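Local coordinates for alpha-toxin (Clostridium novyi, PDB 2VK9), which is a large clostridial cytotoxin related to the TcdA/TcdB toxins, modelled here as its catalytic domain, a GT-A type fold with many added helices, at residues 252-256 / 409-413; 452-458 / 470-474; 403-408 / 492-496; 185-189 / 258-262. All coordinates share one frame; numbering follows the deposited sequence.

How the interactions relate
Helix 396-422 ties interactions 1 and 3 together: interaction 3 uses residues 403-408 and interaction 1 the following 409-413, with centres about 13 Å apart. Interaction 2 lies against both. Leu412 CD1 packs on Ile456 CG2 at 3.7 Å, and Phe473 O probably accepts a hydrogen bond from Arg408 NH1 at 2.8 Å. Helix 247-259 joins interaction 1 to interaction 4, where the helix runs out; Asn262 N probably bonds back to Glu256 O at 2.7 Å. Interaction 4 reaches interaction 2 where Asn262 meets Thr471, but does not touch interaction 3, whose centre is about 25 Å away.

Interaction 1. Residues 252-256 / 409-413; sequences YYYQE and YEILN
This contact joins two helices of the GT-A type catalytic domain, 247-259 and 396-422, through a pair of tyrosines, Tyr252 and Tyr409, that stack between them. The axes of the two segments pass 12.7 Å apart at 53°, a separation wide enough for two rings to lie one over the other. The Tyr252 and Tyr409 rings form an offset stack with centroids 4.6 Å apart and planes only 19° from parallel. The two side chains run past each other in opposite directions, so each tyrosine lays its own CB over the partner's face: Tyr409 CB sits 3.6 Å from the centroid of the Tyr252 ring, and Tyr252 CB lies over the Tyr409 ring toward its rim. Both phenol ends reach a glutamate of the opposite helix. Tyr252 OH donates to Glu410 OE2 at 2.6 Å, on the anti side of the carboxylate and near the plane of the phenol ring. Tyr409 OH donates to Glu256 OE2 at 2.7 Å, arriving from above that carboxylate. Tyr459 OH also bonds to Glu256 OE2, so this buried oxygen has two hydroxyl partners. Beside the stack, Gln255 and Asn413 meet through their amides, whose planes are well inclined to each other. The Gln255 chain is extended out to its amide, with CG anti to the backbone N and chi1 at 180°, which carries the amide across to the neighbouring helix. Its NE2 hydrogen-bonds Tyr459 OH, makes a weak bond to Asn413 OD1 and lies at the edge of the Tyr409 ring. The stronger amide link is Asn413 ND2 to Gln255 OE1, 2.8 Å, on a lone pair in the carbonyl plane.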
loop_
_atom_site.group_PDB
_atom_site.type_symbol
_atom_site.label_atom_id
_atom_site.label_comp_id
_atom_site.label_asym_id
_atom_site.label_seq_id
_atom_site.Cartn_x
_atom_site.Cartn_y
_atom_site.Cartn_z
ATOM N N TYR A 252 2.350 -4.072 14.980
ATOM C CA TYR A 252 2.990 -4.236 13.693
ATOM C C TYR A 252 3.726 -2.955 13.319
ATOM O O TYR A 252 4.759 -2.997 12.642
ATOM C CB TYR A 252 1.981 -4.599 12.615
ATOM C CG TYR A 252 1.009 -5.710 12.941
ATOM C CD1 TYR A 252 -0.309 -5.640 12.490
ATOM C CD2 TYR A 252 1.400 -6.837 13.666
ATOM C CE1 TYR A 252 -1.213 -6.646 12.751
ATOM C CE2 TYR A 252 0.495 -7.859 13.939
ATOM C CZ TYR A 252 -0.811 -7.757 13.472
ATOM O OH TYR A 252 -1.737 -8.748 13.729
ATOM N N TYR A 253 3.191 -1.822 13.775
ATOM C CA TYR A 253 3.812 -0.524 13.549
ATOM C C TYR A 253 5.218 -0.479 14.149
ATOM O O TYR A 253 6.179 -0.169 13.455
ATOM C CB TYR A 253 2.926 0.613 14.088
ATOM C CG TYR A 253 3.545 1.988 13.981
ATOM C CD1 TYR A 253 3.579 2.672 12.760
ATOM C CD2 TYR A 253 4.098 2.606 15.098
ATOM C CE1 TYR A 253 4.153 3.942 12.656
ATOM C CE2 TYR A 253 4.669 3.880 15.004
ATOM C CZ TYR A 253 4.698 4.530 13.782
ATOM O OH TYR A 253 5.268 5.770 13.707
ATOM N N TYR A 254 5.333 -0.822 15.426
ATOM C CA TYR A 254 6.631 -0.814 16.097
ATOM C C TYR A 254 7.573 -1.896 15.594
ATOM O O TYR A 254 8.796 -1.723 15.639
ATOM C CB TYR A 254 6.473 -0.852 17.612
ATOM C CG TYR A 254 5.920 0.448 18.148
ATOM C CD1 TYR A 254 4.614 0.523 18.633
ATOM C CD2 TYR A 254 6.686 1.616 18.129
ATOM C CE1 TYR A 254 4.091 1.719 19.110
ATOM C CE2 TYR A 254 6.173 2.814 18.599
ATOM C CZ TYR A 254 4.874 2.857 19.093
ATOM O OH TYR A 254 4.358 4.035 19.572
ATOM N N GLN A 255 6.997 -2.989 15.091
ATOM C CA GLN A 255 7.746 -4.055 14.459
ATOM C C GLN A 255 8.445 -3.542 13.202
ATOM O O GLN A 255 9.622 -3.813 12.971
ATOM C CB GLN A 255 6.806 -5.199 14.111
ATOM C CG GLN A 255 7.483 -6.381 13.442
ATOM C CD GLN A 255 6.512 -7.474 13.079
ATOM O OE1 GLN A 255 5.716 -7.915 13.911
ATOM N NE2 GLN A 255 6.576 -7.930 11.830
ATOM N N GLU A 256 7.719 -2.787 12.391
ATOM C CA GLU A 256 8.313 -2.205 11.202
ATOM C C GLU A 256 9.324 -1.112 11.550
ATOM O O GLU A 256 10.301 -0.911 10.843
ATOM C CB GLU A 256 7.224 -1.674 10.278
ATOM C CG GLU A 256 6.257 -2.747 9.795
ATOM C CD GLU A 256 6.949 -3.923 9.106
ATOM O OE1 GLU A 256 7.835 -3.705 8.250
ATOM O OE2 GLU A 256 6.593 -5.076 9.415
ATOM N N TYR A 409 -0.005 -10.723 8.982
ATOM C CA TYR A 409 1.006 -10.455 9.992
ATOM C C TYR A 409 1.050 -11.547 11.046
ATOM O O TYR A 409 2.132 -11.942 11.469
ATOM C CB TYR A 409 0.836 -9.061 10.618
ATOM C CG TYR A 409 1.723 -8.020 9.965
ATOM C CD1 TYR A 409 3.037 -7.819 10.405
ATOM C CD2 TYR A 409 1.264 -7.258 8.883
ATOM C CE1 TYR A 409 3.869 -6.882 9.795
ATOM C CE2 TYR A 409 2.085 -6.318 8.269
ATOM C CZ TYR A 409 3.386 -6.137 8.735
ATOM O OH TYR A 409 4.196 -5.211 8.135
ATOM N N GLU A 410 -0.119 -12.045 11.453
ATOM C CA GLU A 410 -0.180 -13.114 12.453
ATOM C C GLU A 410 0.485 -14.396 11.954
ATOM O O GLU A 410 1.276 -15.005 12.672
ATOM C CB GLU A 410 -1.611 -13.374 12.925
ATOM C CG GLU A 410 -2.168 -12.318 13.899
ATOM C CD GLU A 410 -1.165 -11.873 14.989
ATOM O OE1 GLU A 410 -0.934 -12.641 15.957
ATOM O OE2 GLU A 410 -0.614 -10.745 14.882
ATOM N N ILE A 411 0.181 -14.768 10.712
ATOM C CA ILE A 411 0.833 -15.888 10.042
ATOM C C ILE A 411 2.357 -15.716 10.056
ATOM O O ILE A 411 3.076 -16.622 10.498
ATOM C CB ILE A 411 0.289 -16.086 8.598
ATOM C CG1 ILE A 411 -1.129 -16.678 8.639
ATOM C CG2 ILE A 411 1.206 -16.984 7.769
ATOM C CD1 ILE A 411 -1.925 -16.508 7.342
ATOM N N LEU A 412 2.836 -14.554 9.599
ATOM C CA LEU A 412 4.272 -14.245 9.555
ATOM C C LEU A 412 4.935 -14.295 10.929
ATOM O O LEU A 412 5.949 -14.960 11.112
ATOM C CB LEU A 412 4.508 -12.875 8.913
ATOM C CG LEU A 412 5.912 -12.253 8.981
ATOM C CD1 LEU A 412 6.818 -12.792 7.891
ATOM C CD2 LEU A 412 5.826 -10.737 8.879
ATOM N N ASN A 413 4.363 -13.588 11.890
ATOM C CA ASN A 413 4.925 -13.564 13.229
ATOM C C ASN A 413 4.870 -14.932 13.915
ATOM O O ASN A 413 5.747 -15.265 14.717
ATOM C CB ASN A 413 4.258 -12.475 14.084
ATOM C CG ASN A 413 4.659 -11.059 13.658
ATOM O OD1 ASN A 413 5.651 -10.854 12.952
ATOM N ND2 ASN A 413 3.886 -10.078 14.095
#

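Interaction 2. Residues 452-458 / 470-474; sequences FYQQIIG and STVFF
The end of helix 447-453, running on into residues with helical angles but irregular bonding, faces a similar irregular turn at 470-473, Phe452 CA standing 6.5 Å from Phe473 CA and Gln455 CA 6.2 Å from Ser470 CA. Three phenylalanines and the chain of Gln455 fill most of the interface. Gln455 lies across the Phe473 ring: its CG makes a CH-pi contact over one face, 3.8 Å from the Phe473 ring centroid, and the bend at chi2 lays the amide nearly flat on the same ring, with the two planes only 7° apart. On the inner side Phe452 meets Phe474. The Phe452 chi1 of 170° points the ring at the other segment, and its CE1 comes to 3.5 Å from Phe474 CE2. The planes are inclined at 54°, so the pair is neither a stack nor a T. The edge of the Phe452 ring also faces Phe473 O, an oxygen that is hydrogen-bonded by Arg408 NH1, while Ile456 CG1 reaches Phe474 CZ at 4.3 Å. Behind these rings Phe452 meets the ring of Phe495, and Ile456 rests on Leu412 and Ile415 of helix 396-422. The far end of the contact is polar but loosely held: Ser470 OG gives Gly458 O a weak bond of 3.1 Å, and that carbonyl also bonds Ser461 OG. Residues 459-469, which link the two segments, contain no helix or strand, so the contact closes a loop upon its own base. Aromatic carbon and one flat amide face carry it, which suggests that apolar packing, more than polar bonding, holds the two segments together.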
loop_
_atom_site.group_PDB
_atom_site.type_symbol
_atom_site.label_atom_id
_atom_site.label_comp_id
_atom_site.label_asym_id
_atom_site.label_seq_id
_atom_site.Cartn_x
_atom_site.Cartn_y
_atom_site.Cartn_z
ATOM N N PHE A 452 2.583 -16.184 -1.426
ATOM C CA PHE A 452 2.649 -15.480 -0.163
ATOM C C PHE A 452 3.590 -16.168 0.826
ATOM O O PHE A 452 4.531 -15.541 1.309
ATOM C CB PHE A 452 1.260 -15.314 0.451
ATOM C CG PHE A 452 1.288 -14.813 1.862
ATOM C CD1 PHE A 452 1.487 -13.462 2.127
ATOM C CD2 PHE A 452 1.137 -15.695 2.929
ATOM C CE1 PHE A 452 1.517 -12.991 3.431
ATOM C CE2 PHE A 452 1.169 -15.239 4.239
ATOM C CZ PHE A 452 1.358 -13.880 4.493
ATOM N N TYR A 453 3.338 -17.446 1.123
ATOM C CA TYR A 453 4.159 -18.177 2.094
ATOM C C TYR A 453 5.638 -18.238 1.713
ATOM O O TYR A 453 6.515 -18.269 2.583
ATOM C CB TYR A 453 3.604 -19.572 2.340
ATOM C CG TYR A 453 2.448 -19.606 3.313
ATOM C CD1 TYR A 453 1.150 -19.336 2.892
ATOM C CD2 TYR A 453 2.653 -19.915 4.655
ATOM C CE1 TYR A 453 0.084 -19.373 3.787
ATOM C CE2 TYR A 453 1.595 -19.953 5.556
ATOM C CZ TYR A 453 0.315 -19.682 5.115
ATOM O OH TYR A 453 -0.738 -19.723 5.996
ATOM N N GLN A 454 5.908 -18.234 0.411
ATOM C CA GLN A 454 7.271 -18.152 -0.095
ATOM C C GLN A 454 7.999 -16.832 0.247
ATOM O O GLN A 454 9.228 -16.750 0.124
ATOM C CB GLN A 454 7.291 -18.420 -1.603
ATOM C CG GLN A 454 7.175 -19.907 -1.960
ATOM C CD GLN A 454 6.835 -20.160 -3.434
ATOM O OE1 GLN A 454 7.287 -19.445 -4.330
ATOM N NE2 GLN A 454 6.038 -21.194 -3.683
ATOM N N GLN A 455 7.251 -15.815 0.685
ATOM C CA GLN A 455 7.831 -14.499 1.004
ATOM C C GLN A 455 8.383 -14.364 2.414
ATOM O O GLN A 455 9.290 -13.567 2.656
ATOM C CB GLN A 455 6.820 -13.384 0.755
ATOM C CG GLN A 455 7.243 -12.420 -0.316
ATOM C CD GLN A 455 7.653 -13.110 -1.590
ATOM O OE1 GLN A 455 7.034 -14.088 -2.012
ATOM N NE2 GLN A 455 8.702 -12.604 -2.217
ATOM N N ILE A 456 7.823 -15.146 3.328
ATOM C CA ILE A 456 8.170 -15.100 4.739
ATOM C C ILE A 456 9.679 -15.191 5.015
ATOM O O ILE A 456 10.200 -14.437 5.842
ATOM C CB ILE A 456 7.416 -16.199 5.507
ATOM C CG1 ILE A 456 5.901 -15.972 5.407
ATOM C CG2 ILE A 456 7.863 -16.247 6.953
ATOM C CD1 ILE A 456 5.061 -17.215 5.677
ATOM N N ILE A 457 10.375 -16.099 4.326
ATOM C CA ILE A 457 11.828 -16.278 4.519
ATOM C C ILE A 457 12.646 -15.008 4.249
ATOM O O ILE A 457 13.547 -14.674 5.022
ATOM C CB ILE A 457 12.436 -17.478 3.705
ATOM C CG1 ILE A 457 12.084 -17.390 2.203
ATOM C CG2 ILE A 457 12.016 -18.819 4.315
ATOM C CD1 ILE A 457 13.261 -17.797 1.250
ATOM N N GLY A 458 12.321 -14.305 3.165
ATOM C CA GLY A 458 13.045 -13.099 2.785
ATOM C C GLY A 458 12.507 -11.813 3.391
ATOM O O GLY A 458 12.826 -10.728 2.911
ATOM N N SER A 470 9.687 -7.503 0.110
ATOM C CA SER A 470 8.720 -8.324 0.828
ATOM C C SER A 470 7.380 -7.668 1.159
ATOM O O SER A 470 6.354 -8.358 1.214
ATOM C CB SER A 470 9.342 -8.871 2.115
ATOM O OG SER A 470 9.903 -10.158 1.905
ATOM N N THR A 471 7.372 -6.355 1.378
ATOM C CA THR A 471 6.218 -5.717 2.039
ATOM C C THR A 471 5.002 -5.424 1.163
ATOM O O THR A 471 3.958 -4.999 1.663
ATOM C CB THR A 471 6.617 -4.458 2.824
ATOM O OG1 THR A 471 6.891 -3.393 1.905
ATOM C CG2 THR A 471 7.837 -4.755 3.715
ATOM N N VAL A 472 5.143 -5.666 -0.135
ATOM C CA VAL A 472 4.006 -5.627 -1.052
ATOM C C VAL A 472 2.984 -6.680 -0.626
ATOM O O VAL A 472 1.783 -6.473 -0.783
ATOM C CB VAL A 472 4.427 -5.888 -2.527
ATOM C CG1 VAL A 472 3.332 -5.441 -3.480
ATOM C CG2 VAL A 472 5.723 -5.166 -2.856
ATOM N N PHE A 473 3.484 -7.792 -0.076
ATOM C CA PHE A 473 2.675 -8.957 0.317
ATOM C C PHE A 473 2.042 -8.838 1.701
ATOM O O PHE A 473 1.051 -9.515 1.992
ATOM C CB PHE A 473 3.527 -10.231 0.294
ATOM C CG PHE A 473 3.918 -10.688 -1.087
ATOM C CD1 PHE A 473 4.963 -10.064 -1.782
ATOM C CD2 PHE A 473 3.261 -11.760 -1.687
ATOM C CE1 PHE A 473 5.336 -10.495 -3.066
ATOM C CE2 PHE A 473 3.626 -12.195 -2.961
ATOM C CZ PHE A 473 4.666 -11.560 -3.652
ATOM N N PHE A 474 2.619 -7.994 2.556
ATOM C CA PHE A 474 2.178 -7.912 3.947
ATOM C C PHE A 474 1.408 -6.649 4.301
ATOM O O PHE A 474 0.452 -6.715 5.069
ATOM C CB PHE A 474 3.354 -8.121 4.903
ATOM C CG PHE A 474 4.081 -9.414 4.680
ATOM C CD1 PHE A 474 5.185 -9.467 3.843
ATOM C CD2 PHE A 474 3.649 -10.583 5.290
ATOM C CE1 PHE A 474 5.848 -10.665 3.624
ATOM C CE2 PHE A 474 4.309 -11.783 5.077
ATOM C CZ PHE A 474 5.404 -11.825 4.244
#

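Interaction 3. Residues 403-408 / 492-496; sequences SQLENR and KNTFD
The guanidinium of Arg408 has Phe495 CD2 over one face, 3.6 Å above its plane, and Thr494 O at its edge. The phenyl and guanidinium planes are 53° apart, so a corner of the phenyl ring meets the guanidinium face without flat stacking. A second pair of flat groups does stack: the amides of Asn407 and Asn493 lie 14° from parallel, with Asn407 CG 3.7 Å from Asn493 ND2. Gln404 bridges the arginine and the loop. Its chain bends at chi2 (-71°) and presents both ends of the amide. OE1 is gripped side-on by Arg408 one helical turn later, NE at 2.7 Å and NH2 at 3.0 Å, with OE1 lying close to the guanidinium plane and NH2 above the plane of the Gln404 carbonyl. NE2 donates to Thr494 O at 2.7 Å, in the carbonyl plane and on a lone pair. Arg408 NH2 adds a weak bond to this same carbonyl. The pull of the guanidinium on OE1 probably polarises the amide and would sharpen NE2 as a donor. Toward the start of the segment Ser403 OG donates to Asn493 OD1 at 2.7 Å, again on a lone pair. Asp486 of helix 477-488 stands behind the site as a second shell: its carboxylate accepts from Gln404 NE2 and from the backbone N of both Asn493 and Thr494. The loop is shaped from within as well, since Thr494 OG1 accepts from Asp496 N at 2.7 Å. The arrangement is thus a loop with an ST turn, fixed to the flank of helix 396-422 by polar side chains that bond Thr494 O and the Asn493 side chain.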
loop_
_atom_site.group_PDB
_atom_site.type_symbol
_atom_site.label_atom_id
_atom_site.label_comp_id
_atom_site.label_asym_id
_atom_site.label_seq_id
_atom_site.Cartn_x
_atom_site.Cartn_y
_atom_site.Cartn_z
ATOM N N SER A 403 -8.548 -6.832 8.320
ATOM C CA SER A 403 -8.551 -8.278 8.477
ATOM C C SER A 403 -7.400 -8.918 7.686
ATOM O O SER A 403 -6.633 -9.703 8.243
ATOM C CB SER A 403 -9.903 -8.839 8.042
ATOM O OG SER A 403 -9.911 -10.252 8.101
ATOM N N GLN A 404 -7.269 -8.555 6.406
ATOM C CA GLN A 404 -6.138 -9.000 5.588
ATOM C C GLN A 404 -4.800 -8.741 6.272
ATOM O O GLN A 404 -3.989 -9.656 6.428
ATOM C CB GLN A 404 -6.133 -8.313 4.226
ATOM C CG GLN A 404 -7.083 -8.894 3.198
ATOM C CD GLN A 404 -6.674 -10.269 2.665
ATOM O OE1 GLN A 404 -5.539 -10.728 2.850
ATOM N NE2 GLN A 404 -7.614 -10.931 1.989
ATOM N N LEU A 405 -4.579 -7.493 6.679
ATOM C CA LEU A 405 -3.320 -7.097 7.298
ATOM C C LEU A 405 -3.044 -7.910 8.567
ATOM O O LEU A 405 -1.933 -8.412 8.746
ATOM C CB LEU A 405 -3.297 -5.586 7.601
ATOM C CG LEU A 405 -1.986 -4.989 8.139
ATOM C CD1 LEU A 405 -1.015 -4.693 7.030
ATOM C CD2 LEU A 405 -2.234 -3.716 8.899
ATOM N N GLU A 406 -4.061 -8.040 9.425
ATOM C CA GLU A 406 -3.933 -8.774 10.684
ATOM C C GLU A 406 -3.644 -10.241 10.431
ATOM O O GLU A 406 -2.809 -10.847 11.103
ATOM C CB GLU A 406 -5.208 -8.658 11.505
ATOM C CG GLU A 406 -5.292 -7.431 12.385
ATOM C CD GLU A 406 -6.684 -7.229 12.963
ATOM O OE1 GLU A 406 -7.561 -8.091 12.719
ATOM O OE2 GLU A 406 -6.909 -6.207 13.661
ATOM N N ASN A 407 -4.343 -10.799 9.447
ATOM C CA ASN A 407 -4.166 -12.191 9.054
ATOM C C ASN A 407 -2.756 -12.490 8.550
ATOM O O ASN A 407 -2.130 -13.450 8.986
ATOM C CB ASN A 407 -5.196 -12.571 7.991
ATOM C CG ASN A 407 -5.107 -14.022 7.589
ATOM O OD1 ASN A 407 -5.381 -14.916 8.386
ATOM N ND2 ASN A 407 -4.727 -14.263 6.344
ATOM N N ARG A 408 -2.265 -11.659 7.637
ATOM C CA ARG A 408 -0.946 -11.851 7.054
ATOM C C ARG A 408 0.179 -11.656 8.053
ATOM O O ARG A 408 1.194 -12.346 7.980
ATOM C CB ARG A 408 -0.756 -10.926 5.864
ATOM C CG ARG A 408 -1.545 -11.382 4.683
ATOM C CD ARG A 408 -1.828 -10.266 3.753
ATOM N NE ARG A 408 -2.806 -10.685 2.761
ATOM C CZ ARG A 408 -2.523 -10.962 1.494
ATOM N NH1 ARG A 408 -1.277 -10.847 1.038
ATOM N NH2 ARG A 408 -3.498 -11.341 0.683
ATOM N N LYS A 492 -13.353 -14.207 2.858
ATOM C CA LYS A 492 -12.516 -13.480 3.820
ATOM C C LYS A 492 -11.108 -14.049 3.885
ATOM O O LYS A 492 -10.920 -15.261 3.794
ATOM C CB LYS A 492 -13.156 -13.456 5.216
ATOM C CG LYS A 492 -13.427 -14.822 5.848
ATOM C CD LYS A 492 -14.367 -14.702 7.066
ATOM C CE LYS A 492 -14.572 -16.053 7.779
ATOM N NZ LYS A 492 -13.419 -16.409 8.672
ATOM N N ASN A 493 -10.123 -13.166 4.035
ATOM C CA ASN A 493 -8.712 -13.558 4.155
ATOM C C ASN A 493 -8.133 -14.326 2.969
ATOM O O ASN A 493 -7.188 -15.099 3.143
ATOM C CB ASN A 493 -8.469 -14.357 5.442
ATOM C CG ASN A 493 -8.755 -13.556 6.679
ATOM O OD1 ASN A 493 -8.930 -12.343 6.624
ATOM N ND2 ASN A 493 -8.803 -14.231 7.814
ATOM N N THR A 494 -8.682 -14.122 1.774
ATOM C CA THR A 494 -8.113 -14.762 0.600
ATOM C C THR A 494 -6.765 -14.149 0.264
ATOM O O THR A 494 -6.508 -12.993 0.591
ATOM C CB THR A 494 -9.029 -14.677 -0.636
ATOM O OG1 THR A 494 -8.344 -15.238 -1.762
ATOM C CG2 THR A 494 -9.391 -13.240 -0.964
ATOM N N PHE A 495 -5.907 -14.923 -0.386
ATOM C CA PHE A 495 -4.675 -14.376 -0.938
ATOM C C PHE A 495 -4.869 -14.110 -2.420
ATOM O O PHE A 495 -3.935 -13.727 -3.117
ATOM C CB PHE A 495 -3.488 -15.318 -0.707
ATOM C CG PHE A 495 -3.182 -15.563 0.742
ATOM C CD1 PHE A 495 -3.720 -16.658 1.404
ATOM C CD2 PHE A 495 -2.363 -14.694 1.448
ATOM C CE1 PHE A 495 -3.449 -16.885 2.751
ATOM C CE2 PHE A 495 -2.090 -14.911 2.793
ATOM C CZ PHE A 495 -2.633 -16.016 3.445
ATOM N N ASP A 496 -6.091 -14.306 -2.901
ATOM C CA ASP A 496 -6.356 -14.147 -4.323
ATOM C C ASP A 496 -6.534 -12.701 -4.737
ATOM O O ASP A 496 -6.830 -11.836 -3.920
ATOM C CB ASP A 496 -7.548 -14.997 -4.769
ATOM C CG ASP A 496 -7.205 -16.472 -4.850
ATOM O OD1 ASP A 496 -6.147 -16.815 -5.435
ATOM O OD2 ASP A 496 -7.992 -17.286 -4.323
#

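Interaction 4. Residues 185-189 / 258-262; sequences KRELK and IQTNN
Lys185 and Leu188, one turn apart on helix 173-195, are the residues that press most closely on the end of helix 247-259. The lysine chain runs alongside the carbonyl oxygen of Gln259, with both CD and CE 3.3 Å from that O. Its ammonium group then hangs among backbone carbonyls: Lys185 NZ makes weak bonds of 3.4 Å to Gln259 O and of the same length to Thr260 O, and a further weak one to Leu460 O. Leu188 meets the end of the helix at Ile258. Its CG lies beside its own carbonyl carbon (chi1 180°), which sends CD2 to 3.5 Å from Ile258 O and to 4.2 Å from Ile258 CG2. This is where a helix of the GT-A type catalytic domain stops and the chain turns into the next. Asn261 leaves helical angles with a positive phi of 54°, and Asn262 is the N-cap of helix 263-278. A lysine beside the carbonyls at a helix C-terminus is favourably placed, and its charge would probably stabilise the end of the helix dipole. The turn is braced from inside by Asn261, whose ND2 bonds Leu257 O and, weakly, Ile258 O at 2.9 Å; Thr260 OG1 bonds Glu256 OE1. Gln259 turns its amide toward helix 396-422, where OE1 accepts from Gln417 NE2. Near it the chain of Lys189 lies against Phe420, its NZ held in a salt bridge with Glu193. Farther out, Leu143 of helix 140-157 packs on both Leu188 and Asn261, while Phe208 of helix 201-213 meets Leu188.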
loop_
_atom_site.group_PDB
_atom_site.type_symbol
_atom_site.label_atom_id
_atom_site.label_comp_id
_atom_site.label_asym_id
_atom_site.label_seq_id
_atom_site.Cartn_x
_atom_site.Cartn_y
_atom_site.Cartn_z
ATOM N N LYS A 185 20.109 -5.806 14.208
ATOM C CA LYS A 185 18.660 -5.770 14.404
ATOM C C LYS A 185 18.280 -6.560 15.640
ATOM O O LYS A 185 17.360 -6.186 16.368
ATOM C CB LYS A 185 17.935 -6.341 13.184
ATOM C CG LYS A 185 18.038 -5.481 11.946
ATOM C CD LYS A 185 17.291 -6.094 10.784
ATOM C CE LYS A 185 16.733 -5.009 9.873
ATOM N NZ LYS A 185 15.631 -5.514 8.990
ATOM N N ARG A 186 19.003 -7.647 15.878
ATOM C CA ARG A 186 18.697 -8.532 16.977
ATOM C C ARG A 186 19.070 -7.904 18.311
ATOM O O ARG A 186 18.367 -8.088 19.311
ATOM C CB ARG A 186 19.385 -9.877 16.793
ATOM C CG ARG A 186 18.544 -11.003 17.330
ATOM C CD ARG A 186 19.238 -12.339 17.281
ATOM N NE ARG A 186 18.651 -13.202 18.298
ATOM C CZ ARG A 186 19.224 -13.494 19.463
ATOM N NH1 ARG A 186 20.432 -13.028 19.759
ATOM N NH2 ARG A 186 18.591 -14.273 20.329
ATOM N N GLU A 187 20.163 -7.146 18.320
ATOM C CA GLU A 187 20.604 -6.461 19.530
ATOM C C GLU A 187 19.801 -5.199 19.804
ATOM O O GLU A 187 19.613 -4.817 20.962
ATOM C CB GLU A 187 22.100 -6.168 19.469
ATOM C CG GLU A 187 22.931 -7.410 19.797
ATOM C CD GLU A 187 24.427 -7.152 19.794
ATOM O OE1 GLU A 187 24.941 -6.552 18.809
ATOM O OE2 GLU A 187 25.089 -7.561 20.780
ATOM N N LEU A 188 19.324 -4.564 18.736
ATOM C CA LEU A 188 18.416 -3.436 18.863
ATOM C C LEU A 188 17.102 -3.892 19.480
ATOM O O LEU A 188 16.550 -3.196 20.321
ATOM C CB LEU A 188 18.182 -2.734 17.518
ATOM C CG LEU A 188 17.237 -1.520 17.530
ATOM C CD1 LEU A 188 17.831 -0.312 18.233
ATOM C CD2 LEU A 188 16.800 -1.143 16.142
ATOM N N LYS A 189 16.614 -5.063 19.084
ATOM C CA LYS A 189 15.371 -5.579 19.659
ATOM C C LYS A 189 15.530 -5.920 21.134
ATOM O O LYS A 189 14.613 -5.708 21.918
ATOM C CB LYS A 189 14.833 -6.793 18.893
ATOM C CG LYS A 189 13.371 -7.088 19.226
ATOM C CD LYS A 189 12.942 -8.499 18.813
ATOM C CE LYS A 189 11.532 -8.818 19.336
ATOM N NZ LYS A 189 10.538 -7.738 19.001
ATOM N N ILE A 258 11.211 -0.897 14.434
ATOM C CA ILE A 258 12.362 -1.354 15.194
ATOM C C ILE A 258 13.047 -2.590 14.587
ATOM O O ILE A 258 14.247 -2.556 14.279
ATOM C CB ILE A 258 11.971 -1.574 16.681
ATOM C CG1 ILE A 258 11.711 -0.223 17.367
ATOM C CG2 ILE A 258 13.024 -2.381 17.449
ATOM C CD1 ILE A 258 12.844 0.815 17.229
ATOM N N GLN A 259 12.287 -3.666 14.409
ATOM C CA GLN A 259 12.830 -4.933 13.926
ATOM C C GLN A 259 13.255 -4.893 12.449
ATOM O O GLN A 259 14.279 -5.473 12.089
ATOM C CB GLN A 259 11.835 -6.072 14.198
ATOM C CG GLN A 259 12.180 -7.433 13.585
ATOM C CD GLN A 259 11.100 -8.481 13.859
ATOM O OE1 GLN A 259 10.979 -8.996 14.985
ATOM N NE2 GLN A 259 10.303 -8.797 12.829
ATOM N N THR A 260 12.485 -4.213 11.599
ATOM C CA THR A 260 12.812 -4.194 10.169
ATOM C C THR A 260 13.205 -2.839 9.645
ATOM O O THR A 260 13.670 -2.734 8.512
ATOM C CB THR A 260 11.671 -4.727 9.278
ATOM O OG1 THR A 260 10.598 -3.775 9.232
ATOM C CG2 THR A 260 11.165 -6.049 9.798
ATOM N N ASN A 261 12.994 -1.803 10.449
ATOM C CA ASN A 261 13.378 -0.441 10.072
ATOM C C ASN A 261 12.797 -0.012 8.713
ATOM O O ASN A 261 13.440 0.680 7.903
ATOM C CB ASN A 261 14.903 -0.290 10.139
ATOM C CG ASN A 261 15.471 -0.740 11.488
ATOM O OD1 ASN A 261 16.454 -1.475 11.545
ATOM N ND2 ASN A 261 14.831 -0.316 12.578
ATOM N N ASN A 262 11.562 -0.429 8.474
ATOM C CA ASN A 262 10.905 -0.126 7.229
ATOM C C ASN A 262 9.772 0.886 7.399
ATOM O O ASN A 262 8.662 0.553 7.835
ATOM C CB ASN A 262 10.435 -1.414 6.561
ATOM C CG ASN A 262 9.869 -1.185 5.174
ATOM O OD1 ASN A 262 9.773 -0.057 4.681
ATOM N ND2 ASN A 262 9.473 -2.270 4.540
#